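PDB 4P5P: ThiJ/PfpI family protein from Francisella tularensis subsp. novicida, which probably acts as a glyoxalase III-like lyase in the stress response and is regarded as a cysteine-protease-type virulence factor. Local coordinates for residues M1-M6 with N39-I44; N89-D94 with V118-A123; Y93-F98 with N125-A130; D152-G157 with G184-S189. All blocks are in the same frame, centred on the assembly; numbering follows the deposited sequence. Where two conformers were deposited one is given.

Contact 1. Residues M1-M6 with N39-I44; sequences MKNVLM and NINIDI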
loop_
_atom_site.group_PDB
_atom_site.type_symbol
_atom_site.label_atom_id
_atom_site.label_comp_id
_atom_site.label_asym_id
_atom_site.label_seq_id
_atom_site.Cartn_x
_atom_site.Cartn_y
_atom_site.Cartn_z
ATOM N N MET A 1 0.161 21.755 -9.308
ATOM C CA MET A 1 -0.300 20.374 -9.636
ATOM C C MET A 1 0.527 19.364 -8.853
ATOM O O MET A 1 1.751 19.367 -8.945
ATOM C CB MET A 1 -0.179 20.116 -11.139
ATOM C CG MET A 1 -0.724 18.768 -11.602
ATOM S SD MET A 1 -2.525 18.636 -11.512
ATOM C CE MET A 1 -3.016 19.249 -13.120
ATOM N N LYS A 2 -0.140 18.516 -8.078
ATOM C CA LYS A 2 0.531 17.440 -7.355
ATOM C C LYS A 2 0.363 16.153 -8.154
ATOM O O LYS A 2 -0.627 15.976 -8.847
ATOM C CB LYS A 2 -0.049 17.266 -5.953
ATOM C CG LYS A 2 0.137 18.454 -5.015
ATOM C CD LYS A 2 1.577 18.559 -4.537
ATOM C CE LYS A 2 1.757 19.780 -3.638
ATOM N NZ LYS A 2 3.193 20.007 -3.321
ATOM N N ASN A 3 1.339 15.267 -8.061
ATOM C CA ASN A 3 1.283 13.995 -8.765
ATOM C C ASN A 3 1.589 12.851 -7.812
ATOM O O ASN A 3 2.651 12.817 -7.188
ATOM C CB ASN A 3 2.247 13.988 -9.948
ATOM C CG ASN A 3 1.729 14.796 -11.113
ATOM O OD1 ASN A 3 0.870 14.338 -11.868
ATOM N ND2 ASN A 3 2.244 16.010 -11.262
ATOM N N VAL A 4 0.637 11.925 -7.695
ATOM C CA VAL A 4 0.704 10.831 -6.736
ATOM C C VAL A 4 0.752 9.492 -7.456
ATOM O O VAL A 4 -0.026 9.256 -8.376
ATOM C CB VAL A 4 -0.524 10.858 -5.797
ATOM C CG1 VAL A 4 -0.508 9.684 -4.818
ATOM C CG2 VAL A 4 -0.608 12.200 -5.057
ATOM N N LEU A 5 1.672 8.628 -7.038
ATOM C CA LEU A 5 1.790 7.273 -7.582
ATOM C C LEU A 5 1.211 6.259 -6.599
ATOM O O LEU A 5 1.672 6.164 -5.469
ATOM C CB LEU A 5 3.250 6.941 -7.891
ATOM C CG LEU A 5 3.468 5.589 -8.573
ATOM C CD1 LEU A 5 2.901 5.611 -9.970
ATOM C CD2 LEU A 5 4.927 5.247 -8.575
ATOM N N MET A 6 0.216 5.501 -7.034
ATOM C CA MET A 6 -0.360 4.433 -6.231
ATOM C C MET A 6 0.099 3.108 -6.827
ATOM O O MET A 6 0.081 2.932 -8.053
ATOM C CB MET A 6 -1.889 4.528 -6.192
ATOM C CG MET A 6 -2.399 5.774 -5.480
ATOM S SD MET A 6 -4.173 5.720 -5.158
ATOM C CE MET A 6 -4.258 4.481 -3.875
ATOM N N ASN A 39 -6.365 19.605 -8.945
ATOM C CA ASN A 39 -4.970 19.962 -8.715
ATOM C C ASN A 39 -4.105 18.804 -8.202
ATOM O O ASN A 39 -2.928 18.996 -7.902
ATOM C CB ASN A 39 -4.899 21.134 -7.746
ATOM C CG ASN A 39 -5.413 22.420 -8.370
ATOM O OD1 ASN A 39 -5.094 22.737 -9.521
ATOM N ND2 ASN A 39 -6.233 23.153 -7.626
ATOM N N ILE A 40 -4.684 17.613 -8.123
ATOM C CA ILE A 40 -3.937 16.419 -7.727
ATOM C C ILE A 40 -4.238 15.265 -8.673
ATOM O O ILE A 40 -5.364 14.766 -8.735
ATOM C CB ILE A 40 -4.257 15.951 -6.288
ATOM C CG1 ILE A 40 -4.001 17.056 -5.266
ATOM C CG2 ILE A 40 -3.397 14.747 -5.920
ATOM C CD1 ILE A 40 -4.511 16.731 -3.880
ATOM N N ASN A 41 -3.205 14.857 -9.390
ATOM C CA ASN A 41 -3.289 13.754 -10.333
ATOM C C ASN A 41 -2.819 12.468 -9.673
ATOM O O ASN A 41 -1.873 12.488 -8.900
ATOM C CB ASN A 41 -2.446 14.072 -11.576
ATOM C CG ASN A 41 -2.348 12.910 -12.536
ATOM O OD1 ASN A 41 -3.294 12.627 -13.274
ATOM N ND2 ASN A 41 -1.192 12.238 -12.553
ATOM N N ILE A 42 -3.490 11.359 -9.972
ATOM C CA ILE A 42 -3.073 10.065 -9.466
ATOM C C ILE A 42 -2.845 9.107 -10.620
ATOM O O ILE A 42 -3.734 8.906 -11.456
ATOM C CB ILE A 42 -4.110 9.445 -8.515
ATOM C CG1 ILE A 42 -4.393 10.398 -7.357
ATOM C CG2 ILE A 42 -3.595 8.094 -7.988
ATOM C CD1 ILE A 42 -5.482 9.915 -6.416
ATOM N N ASP A 43 -1.665 8.499 -10.633
ATOM C CA ASP A 43 -1.342 7.423 -11.563
ATOM C C ASP A 43 -1.250 6.125 -10.785
ATOM O O ASP A 43 -0.814 6.119 -9.649
ATOM C CB ASP A 43 -0.030 7.697 -12.298
ATOM C CG ASP A 43 -0.106 8.915 -13.198
ATOM O OD1 ASP A 43 -1.207 9.272 -13.662
ATOM O OD2 ASP A 43 0.957 9.508 -13.474
ATOM N N ILE A 44 -1.681 5.038 -11.404
ATOM C CA ILE A 44 -1.706 3.725 -10.779
ATOM C C ILE A 44 -0.799 2.767 -11.532
ATOM O O ILE A 44 -0.823 2.732 -12.765
ATOM C CB ILE A 44 -3.144 3.167 -10.760
ATOM C CG1 ILE A 44 -4.054 4.082 -9.934
ATOM C CG2 ILE A 44 -3.186 1.745 -10.206
ATOM C CD1 ILE A 44 -5.540 3.823 -10.138
#
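Two donors of the Leu5-Met6 link converge on the carbonyl oxygen of Asp43: Met6 N by a nearly straight hydrogen bond (2.9 Å, 176°), Leu5 CA by a longer CA-H...O contact at 3.5 Å. The other carbonyls facing across the pair are used in a similar way, giving a regular parallel ladder that starts with Lys2 N on Asn39 O at 2.8 Å. Beside it, in the conformer described, the Asn41 amide nitrogen reaches two acceptors. Asn41 ND2 meets Asp43 OD1 at 3.2 Å from above the carboxylate plane, and its bond to Asn3 OD1 is weak and bent (132°). The face of Val4, Met6, Ile40 and Ile42 is apolar, with Lys2 at its outer end. Met6 CG lies beside the backbone N (chi1 -66°), which carries it to Ile42 CG2 at 3.6 Å, while Val4 CG2 touches Ile40 CG2 at 3.9 Å. This is the strand pair of a beta-alpha-beta unit in a flavodoxin-like sheet. Its connecting helix 26-35 packs on this apolar face through Leu28, Tyr32 and Ile35; strand 95-98 flanks strand 2-8 on its other edge, and Tyr93 bonds to Asp43 OD2.

Contact 2. Residues N89-D94 with V118-A123; sequences NIKEYD and VLDIYA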
loop_
_atom_site.group_PDB
_atom_site.type_symbol
_atom_site.label_atom_id
_atom_site.label_comp_id
_atom_site.label_asym_id
_atom_site.label_seq_id
_atom_site.Cartn_x
_atom_site.Cartn_y
_atom_site.Cartn_z
ATOM N N ASN A 89 8.893 6.862 -14.170
ATOM C CA ASN A 89 9.949 7.708 -13.647
ATOM C C ASN A 89 9.481 8.386 -12.379
ATOM O O ASN A 89 8.655 9.299 -12.410
ATOM C CB ASN A 89 10.384 8.750 -14.665
ATOM C CG ASN A 89 11.694 9.404 -14.284
ATOM O OD1 ASN A 89 11.945 9.667 -13.111
ATOM N ND2 ASN A 89 12.552 9.640 -15.274
ATOM N N ILE A 90 10.056 7.950 -11.264
ATOM C CA ILE A 90 9.644 8.404 -9.945
ATOM C C ILE A 90 9.831 9.917 -9.736
ATOM O O ILE A 90 9.132 10.518 -8.919
ATOM C CB ILE A 90 10.411 7.622 -8.863
ATOM C CG1 ILE A 90 9.769 7.790 -7.492
ATOM C CG2 ILE A 90 11.894 8.013 -8.858
ATOM C CD1 ILE A 90 8.328 7.310 -7.395
ATOM N N LYS A 91 10.732 10.529 -10.506
ATOM C CA LYS A 91 11.016 11.958 -10.386
ATOM C C LYS A 91 9.773 12.817 -10.614
ATOM O O LYS A 91 9.683 13.944 -10.122
ATOM C CB LYS A 91 12.107 12.364 -11.386
ATOM C CG LYS A 91 13.410 11.591 -11.247
ATOM C CD LYS A 91 14.086 11.872 -9.924
ATOM C CE LYS A 91 15.482 11.265 -9.862
ATOM N NZ LYS A 91 16.139 11.558 -8.550
ATOM N N GLU A 92 8.819 12.257 -11.352
ATOM C CA GLU A 92 7.594 12.961 -11.721
ATOM C C GLU A 92 6.598 13.080 -10.563
ATOM O O GLU A 92 5.630 13.851 -10.641
ATOM C CB GLU A 92 6.916 12.240 -12.891
ATOM C CG GLU A 92 7.701 12.243 -14.197
ATOM C CD GLU A 92 7.333 13.408 -15.106
ATOM O OE1 GLU A 92 8.253 13.984 -15.725
ATOM O OE2 GLU A 92 6.127 13.747 -15.199
ATOM N N TYR A 93 6.831 12.323 -9.493
ATOM C CA TYR A 93 5.833 12.174 -8.426
ATOM C C TYR A 93 6.243 12.827 -7.113
ATOM O O TYR A 93 7.425 12.940 -6.798
ATOM C CB TYR A 93 5.539 10.675 -8.211
ATOM C CG TYR A 93 4.954 10.056 -9.451
ATOM C CD1 TYR A 93 3.606 10.174 -9.733
ATOM C CD2 TYR A 93 5.766 9.413 -10.381
ATOM C CE1 TYR A 93 3.075 9.648 -10.886
ATOM C CE2 TYR A 93 5.241 8.886 -11.534
ATOM C CZ TYR A 93 3.903 9.008 -11.788
ATOM O OH TYR A 93 3.378 8.486 -12.944
ATOM N N ASP A 94 5.231 13.273 -6.375
ATOM C CA ASP A 94 5.380 13.936 -5.083
ATOM C C ASP A 94 5.105 12.986 -3.932
ATOM O O ASP A 94 5.392 13.283 -2.768
ATOM C CB ASP A 94 4.420 15.118 -5.016
ATOM C CG ASP A 94 4.603 16.063 -6.170
ATOM O OD1 ASP A 94 5.751 16.505 -6.366
ATOM O OD2 ASP A 94 3.627 16.332 -6.902
ATOM N N VAL A 118 11.122 4.385 -3.341
ATOM C CA VAL A 118 10.806 4.928 -2.007
ATOM C C VAL A 118 11.969 5.805 -1.543
ATOM O O VAL A 118 11.737 6.897 -1.026
ATOM C CB VAL A 118 10.509 3.814 -0.981
ATOM C CG1 VAL A 118 10.402 4.385 0.442
ATOM C CG2 VAL A 118 9.202 3.106 -1.329
ATOM N N LEU A 119 13.215 5.351 -1.750
ATOM C CA LEU A 119 14.382 6.183 -1.423
ATOM C C LEU A 119 14.353 7.525 -2.130
ATOM O O LEU A 119 14.695 8.549 -1.545
ATOM C CB LEU A 119 15.695 5.477 -1.791
ATOM C CG LEU A 119 16.149 4.389 -0.848
ATOM C CD1 LEU A 119 17.334 3.686 -1.473
ATOM C CD2 LEU A 119 16.522 4.965 0.530
ATOM N N ASP A 120 13.962 7.528 -3.397
ATOM C CA ASP A 120 13.940 8.769 -4.145
ATOM C C ASP A 120 12.925 9.750 -3.547
ATOM O O ASP A 120 13.229 10.923 -3.334
ATOM C CB ASP A 120 13.628 8.492 -5.618
ATOM C CG ASP A 120 13.794 9.719 -6.487
ATOM O OD1 ASP A 120 12.891 10.581 -6.451
ATOM O OD2 ASP A 120 14.823 9.813 -7.201
ATOM N N ILE A 121 11.724 9.266 -3.262
ATOM C CA ILE A 121 10.699 10.105 -2.650
ATOM C C ILE A 121 11.129 10.585 -1.252
ATOM O O ILE A 121 10.980 11.766 -0.900
ATOM C CB ILE A 121 9.365 9.344 -2.558
ATOM C CG1 ILE A 121 8.852 8.970 -3.956
ATOM C CG2 ILE A 121 8.329 10.179 -1.815
ATOM C CD1 ILE A 121 8.515 10.153 -4.846
ATOM N N TYR A 122 11.671 9.667 -0.468
ATOM C CA TYR A 122 12.148 9.969 0.880
ATOM C C TYR A 122 13.223 11.060 0.889
ATOM O O TYR A 122 13.245 11.927 1.772
ATOM C CB TYR A 122 12.692 8.691 1.519
ATOM C CG TYR A 122 13.011 8.788 2.994
ATOM C CD1 TYR A 122 12.028 9.127 3.915
ATOM C CD2 TYR A 122 14.288 8.505 3.470
ATOM C CE1 TYR A 122 12.314 9.208 5.267
ATOM C CE2 TYR A 122 14.582 8.588 4.821
ATOM C CZ TYR A 122 13.587 8.928 5.711
ATOM O OH TYR A 122 13.856 9.018 7.060
ATOM N N ALA A 123 14.102 11.017 -0.108
ATOM C CA ALA A 123 15.255 11.918 -0.169
ATOM C C ALA A 123 14.838 13.363 -0.414
ATOM O O ALA A 123 15.554 14.290 -0.023
ATOM C CB ALA A 123 16.232 11.454 -1.259
HETATM O O HOH W 1 13.783 13.313 -6.945
#
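The carboxylate of Asp120 has the methyl Ile90 CG2 directly over one of its faces, 3.5 Å from Asp120 CG, and the ammonium group of Lys91 close to its plane. Lys91 NZ forms a salt bridge with Asp120 OD2 at 2.6 Å, on the syn lone pair. The two side chains meet at about a right angle. An Asx turn opens this 3-10 segment, 90-92: Asn89 OD1 accepts from Lys91 N. The segment lies just ahead of strand 95-98 and packs against helix 112-123, which links that strand to strand 127-130 in a beta-alpha-beta unit. With its CG anti to the backbone N (chi1 -171°), Asp120 extends from the helix across to this turn. A water donates to Asp120 OD1 at 2.9 Å and accepts weakly from Lys91 NZ, so that the carboxylate has a partner on each oxygen; the lysine charge would probably stabilise its ionised form. Beneath the polar pair, one helical residue further on, Ile121 closes the buried side. Its CD1 rests on Ile90 CG1 at 3.8 Å, and Ile121 also touches Ile96 and Ile128 of the sheet. The same methyl also approaches the backbone of the following loop: Ile121 CD1 lies 3.6 Å from Tyr93 O, an oxygen that accepts a hydrogen bond from Lys124 NZ.

Contact 3. Residues Y93-F98 with N125-A130; sequences YDAIIF and NGVIGA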
loop_
_atom_site.group_PDB
_atom_site.type_symbol
_atom_site.label_atom_id
_atom_site.label_comp_id
_atom_site.label_asym_id
_atom_site.label_seq_id
_atom_site.Cartn_x
_atom_site.Cartn_y
_atom_site.Cartn_z
ATOM N N TYR A 93 6.831 12.323 -9.493
ATOM C CA TYR A 93 5.833 12.174 -8.426
ATOM C C TYR A 93 6.243 12.827 -7.113
ATOM O O TYR A 93 7.425 12.940 -6.798
ATOM C CB TYR A 93 5.539 10.675 -8.211
ATOM C CG TYR A 93 4.954 10.056 -9.451
ATOM C CD1 TYR A 93 3.606 10.174 -9.733
ATOM C CD2 TYR A 93 5.766 9.413 -10.381
ATOM C CE1 TYR A 93 3.075 9.648 -10.886
ATOM C CE2 TYR A 93 5.241 8.886 -11.534
ATOM C CZ TYR A 93 3.903 9.008 -11.788
ATOM O OH TYR A 93 3.378 8.486 -12.944
ATOM N N ASP A 94 5.231 13.273 -6.375
ATOM C CA ASP A 94 5.380 13.936 -5.083
ATOM C C ASP A 94 5.105 12.986 -3.932
ATOM O O ASP A 94 5.392 13.283 -2.768
ATOM C CB ASP A 94 4.420 15.118 -5.016
ATOM C CG ASP A 94 4.603 16.063 -6.170
ATOM O OD1 ASP A 94 5.751 16.505 -6.366
ATOM O OD2 ASP A 94 3.627 16.332 -6.902
ATOM N N ALA A 95 4.523 11.840 -4.258
ATOM C CA ALA A 95 4.158 10.862 -3.250
ATOM C C ALA A 95 4.070 9.487 -3.883
ATOM O O ALA A 95 3.749 9.370 -5.066
ATOM C CB ALA A 95 2.835 11.230 -2.606
ATOM N N ILE A 96 4.331 8.458 -3.083
ATOM C CA ILE A 96 4.160 7.078 -3.500
ATOM C C ILE A 96 3.342 6.387 -2.407
ATOM O O ILE A 96 3.669 6.488 -1.209
ATOM C CB ILE A 96 5.529 6.379 -3.774
ATOM C CG1 ILE A 96 5.316 4.999 -4.417
ATOM C CG2 ILE A 96 6.398 6.291 -2.527
ATOM C CD1 ILE A 96 6.588 4.384 -5.004
ATOM N N ILE A 97 2.267 5.735 -2.828
ATOM C CA ILE A 97 1.272 5.139 -1.930
ATOM C C ILE A 97 1.111 3.652 -2.252
ATOM O O ILE A 97 0.795 3.312 -3.380
ATOM C CB ILE A 97 -0.105 5.851 -2.050
ATOM C CG1 ILE A 97 0.044 7.372 -1.862
ATOM C CG2 ILE A 97 -1.095 5.251 -1.064
ATOM C CD1 ILE A 97 0.687 7.801 -0.570
ATOM N N PHE A 98 1.298 2.787 -1.255
ATOM C CA PHE A 98 1.174 1.339 -1.420
ATOM C C PHE A 98 -0.135 0.796 -0.857
ATOM O O PHE A 98 -0.360 0.837 0.345
ATOM C CB PHE A 98 2.343 0.642 -0.747
ATOM C CG PHE A 98 3.658 1.009 -1.348
ATOM C CD1 PHE A 98 4.111 0.355 -2.473
ATOM C CD2 PHE A 98 4.435 2.018 -0.811
ATOM C CE1 PHE A 98 5.304 0.708 -3.061
ATOM C CE2 PHE A 98 5.646 2.373 -1.397
ATOM C CZ PHE A 98 6.076 1.708 -2.519
ATOM N N ASN A 125 11.956 14.367 0.766
ATOM C CA ASN A 125 10.955 14.530 1.816
ATOM C C ASN A 125 9.534 14.573 1.251
ATOM O O ASN A 125 8.681 15.349 1.700
ATOM C CB ASN A 125 11.240 15.798 2.631
ATOM C CG ASN A 125 10.469 15.840 3.945
ATOM O OD1 ASN A 125 10.297 14.821 4.618
ATOM N ND2 ASN A 125 9.992 17.026 4.311
ATOM N N GLY A 126 9.285 13.720 0.259
ATOM C CA GLY A 126 7.951 13.544 -0.271
ATOM C C GLY A 126 7.188 12.606 0.633
ATOM O O GLY A 126 7.717 12.123 1.630
ATOM N N VAL A 127 5.942 12.330 0.275
ATOM C CA VAL A 127 5.087 11.488 1.097
ATOM C C VAL A 127 5.191 10.036 0.683
ATOM O O VAL A 127 5.083 9.715 -0.489
ATOM C CB VAL A 127 3.623 11.947 1.013
ATOM C CG1 VAL A 127 2.697 10.999 1.766
ATOM C CG2 VAL A 127 3.508 13.363 1.550
ATOM N N ILE A 128 5.394 9.173 1.671
ATOM C CA ILE A 128 5.407 7.728 1.510
ATOM C C ILE A 128 4.256 7.158 2.313
ATOM O O ILE A 128 4.233 7.299 3.530
ATOM C CB ILE A 128 6.730 7.116 1.990
ATOM C CG1 ILE A 128 7.869 7.597 1.108
ATOM C CG2 ILE A 128 6.686 5.597 1.946
ATOM C CD1 ILE A 128 9.168 7.637 1.819
ATOM N N GLY A 129 3.294 6.541 1.639
ATOM C CA GLY A 129 2.137 5.974 2.303
ATOM C C GLY A 129 2.007 4.478 2.086
ATOM O O GLY A 129 2.333 3.983 1.011
ATOM N N ALA A 130 1.554 3.739 3.096
ATOM C CA ALA A 130 1.272 2.313 2.916
ATOM C C ALA A 130 0.181 1.877 3.875
ATOM O O ALA A 130 0.164 2.318 5.017
ATOM C CB ALA A 130 2.523 1.475 3.115
#
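Two turns in succession carry the end of Ile97 across to strand 127-130: CG1 stands beside the backbone N (chi1 -53°) and chi2 turns the chain again (-56°), which brings Ile97 CD1 to 3.6 Å from Gly129 N. Gly129 carries no side chain, and the methyl uses the room this leaves, lying 3.7 Å from Gly129 CA. Phe98 also has its CG beside the backbone N, and its ring presents an edge to the same glycine, with Phe98 CD2 3.4 Å from Gly129 O near the ring plane. That oxygen is also the acceptor for Phe98 N at 2.8 Å, so Gly129 O meets both the ring edge and the N-H.

The backbones form a parallel ladder in which Ile96 bonds on both sides, its N to Val127 O at 3.0 Å and its O from Gly129 N at 2.9 Å. A longer bond from Val127 N to Asp94 O, 3.2 Å, starts the pairing. Ile96 and Ile128 lie side by side and point the same way, in van der Waals contact through CG2 and CG1. On the other face Ala95 CB meets Val127 CB.

These are two central strands of the flavodoxin-like sheet, and strand 127-130 leads towards Cys132, which is oxidised to 3-sulfinoalanine; a cysteine just after this strand is the nucleophile position in DJ-1/PfpI relatives. Helix 112-123 packs on the face of Phe98 and Ile128 through Val118, helix 212-222 on the face of Ile97 and Val127, and strand 2-8 flanks strand 95-98.

Contact 4. Residues D152-G157 with G184-S189; sequences DKEVTG and GAKYSS
Lys186 runs back along the neighbouring strand: its CB lies 3.6 Å from Lys153 O, its CG stays near the same oxygen, and its CD and CE pass on to Asp152 O, with Lys186 CE 3.4 Å away. At the tip NZ is still beside Asp152 O but makes no hydrogen bond to it. The chain is extended beyond CG, which lets it lie along the carbonyls of two successive residues.

The backbones pair in parallel over a short length, Glu154 opposite Lys186 and Val155 opposite Tyr187. Lys186 is bonded through both its N and its O, to Lys153 O at 2.8 Å and from Val155 N. This small two-stranded sheet is separate from the central one but packs against its strands 197-200 and 203-206, where Thr205 OG1 accepts from Thr156 N. Helices 160-165 and 176-182 join its strands. Gly184 ends the latter in a Schellman motif, and Gly184 O accepts from Asp152 N.

At the other end side-chain hydroxyls continue what the backbone begins. Thr156 OG1, anti to its own N (chi1 -171°), donates to Ser188 O at 2.7 Å in the carbonyl plane. Tyr187 OH donates to Gly157 O at 2.8 Å; Gly157 O lies in the ring plane at its edge, while the hydroxyl stands above the plane of that carbonyl. Between the two ends Val155 CG2 packs on Ala185 CB at 3.7 Å.

Neutral hydrogen bonds therefore hold this pair together; the carboxylates of Asp152 and Glu154 come no nearer to Lys186 NZ than 5.4 Å, and Glu154 forms its salt bridge with Lys198, so attraction between the charged groups here is probably only long-range.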
loop_
_atom_site.group_PDB
_atom_site.type_symbol
_atom_site.label_atom_id
_atom_site.label_comp_id
_atom_site.label_asym_id
_atom_site.label_seq_id
_atom_site.Cartn_x
_atom_site.Cartn_y
_atom_site.Cartn_z
ATOM N N ASP A 152 13.388 3.340 14.075
ATOM C CA ASP A 152 13.083 4.391 15.049
ATOM C C ASP A 152 11.852 5.223 14.675
ATOM O O ASP A 152 11.554 6.216 15.340
ATOM C CB ASP A 152 14.298 5.316 15.251
ATOM C CG ASP A 152 15.542 4.554 15.673
ATOM O OD1 ASP A 152 15.391 3.576 16.430
ATOM O OD2 ASP A 152 16.664 4.929 15.254
ATOM N N LYS A 153 11.119 4.821 13.640
ATOM C CA LYS A 153 9.928 5.560 13.235
ATOM C C LYS A 153 8.664 4.847 13.695
ATOM O O LYS A 153 8.614 3.621 13.755
ATOM C CB LYS A 153 9.925 5.772 11.721
ATOM C CG LYS A 153 11.047 6.718 11.294
ATOM C CD LYS A 153 10.937 7.168 9.862
ATOM C CE LYS A 153 12.010 8.208 9.530
ATOM N NZ LYS A 153 13.396 7.703 9.766
ATOM N N GLU A 154 7.656 5.643 14.041
ATOM C CA GLU A 154 6.365 5.115 14.448
ATOM C C GLU A 154 5.564 4.693 13.228
ATOM O O GLU A 154 5.305 5.501 12.337
ATOM C CB GLU A 154 5.600 6.151 15.265
ATOM C CG GLU A 154 6.402 6.603 16.467
ATOM C CD GLU A 154 5.624 7.471 17.417
ATOM O OE1 GLU A 154 6.234 7.972 18.388
ATOM O OE2 GLU A 154 4.408 7.656 17.196
ATOM N N VAL A 155 5.216 3.415 13.194
ATOM C CA VAL A 155 4.447 2.837 12.103
ATOM C C VAL A 155 3.338 1.936 12.634
ATOM O O VAL A 155 3.337 1.524 13.806
ATOM C CB VAL A 155 5.339 1.994 11.135
ATOM C CG1 VAL A 155 6.509 2.804 10.613
ATOM C CG2 VAL A 155 5.831 0.707 11.814
ATOM N N THR A 156 2.384 1.644 11.759
ATOM C CA THR A 156 1.439 0.567 11.969
ATOM C C THR A 156 1.322 -0.232 10.677
ATOM O O THR A 156 2.134 -0.052 9.755
ATOM C CB THR A 156 0.056 1.104 12.430
ATOM O OG1 THR A 156 -0.787 0.015 12.818
ATOM C CG2 THR A 156 -0.620 1.918 11.332
ATOM N N GLY A 157 0.330 -1.112 10.627
ATOM C CA GLY A 157 0.132 -2.036 9.523
ATOM C C GLY A 157 -0.733 -3.170 10.036
ATOM O O GLY A 157 -1.047 -3.204 11.223
ATOM N N GLY A 184 13.366 -2.432 13.094
ATOM C CA GLY A 184 13.713 -1.354 14.002
ATOM C C GLY A 184 12.641 -0.292 14.154
ATOM O O GLY A 184 12.835 0.707 14.847
ATOM N N ALA A 185 11.505 -0.489 13.498
ATOM C CA ALA A 185 10.399 0.458 13.623
ATOM C C ALA A 185 9.701 0.318 14.974
ATOM O O ALA A 185 9.811 -0.718 15.646
ATOM C CB ALA A 185 9.392 0.267 12.490
ATOM N N LYS A 186 9.004 1.384 15.364
ATOM C CA LYS A 186 8.169 1.389 16.561
ATOM C C LYS A 186 6.757 1.076 16.116
ATOM O O LYS A 186 6.033 1.973 15.676
ATOM C CB LYS A 186 8.247 2.743 17.264
ATOM C CG LYS A 186 9.661 3.083 17.725
ATOM C CD LYS A 186 9.795 4.514 18.191
ATOM C CE LYS A 186 11.255 4.849 18.456
ATOM N NZ LYS A 186 11.435 6.262 18.886
ATOM N N TYR A 187 6.383 -0.200 16.210
ATOM C CA TYR A 187 5.080 -0.671 15.774
ATOM C C TYR A 187 4.025 -0.498 16.845
ATOM O O TYR A 187 4.257 -0.805 18.010
ATOM C CB TYR A 187 5.126 -2.149 15.373
ATOM C CG TYR A 187 3.771 -2.644 14.887
ATOM C CD1 TYR A 187 2.825 -3.127 15.779
ATOM C CD2 TYR A 187 3.416 -2.567 13.543
ATOM C CE1 TYR A 187 1.590 -3.545 15.358
ATOM C CE2 TYR A 187 2.169 -2.994 13.107
ATOM C CZ TYR A 187 1.253 -3.475 14.033
ATOM O OH TYR A 187 -0.002 -3.907 13.674
ATOM N N SER A 188 2.861 -0.022 16.429
ATOM C CA SER A 188 1.687 -0.007 17.302
ATOM C C SER A 188 0.435 -0.284 16.492
ATOM O O SER A 188 0.444 -0.194 15.263
ATOM C CB SER A 188 1.545 1.328 18.034
ATOM O OG SER A 188 1.217 2.379 17.149
ATOM N N SER A 189 -0.645 -0.638 17.184
ATOM C CA SER A 189 -1.928 -0.874 16.531
ATOM C C SER A 189 -3.077 -0.511 17.452
ATOM O O SER A 189 -2.941 -0.504 18.685
ATOM C CB SER A 189 -2.064 -2.344 16.083
ATOM O OG SER A 189 -2.121 -3.237 17.193
#

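Contacts 1, 2 and 3 form one continuous block. Contact 3 adjoins contact 1 in the main sheet, where strands 2-8 and 95-98 are neighbours (Leu5 O to Ile97 N, 2.7 Å), and contact 2 lies where helix 112-123 packs on the turn and loop leading into strand 95-98. The centres of contacts 2 and 3 are about 8 Å apart, and they share Tyr93 and Asp94. Contact 4 lies apart, its centre about 26 Å from that of contact 1 and about 17 Å from that of contact 3; a weak hydrogen bond between Tyr122 OH and Lys153 NZ ties it to contact 2. Of the four, contact 3 leads most directly to the oxidised Cys132, two residues beyond Ala130.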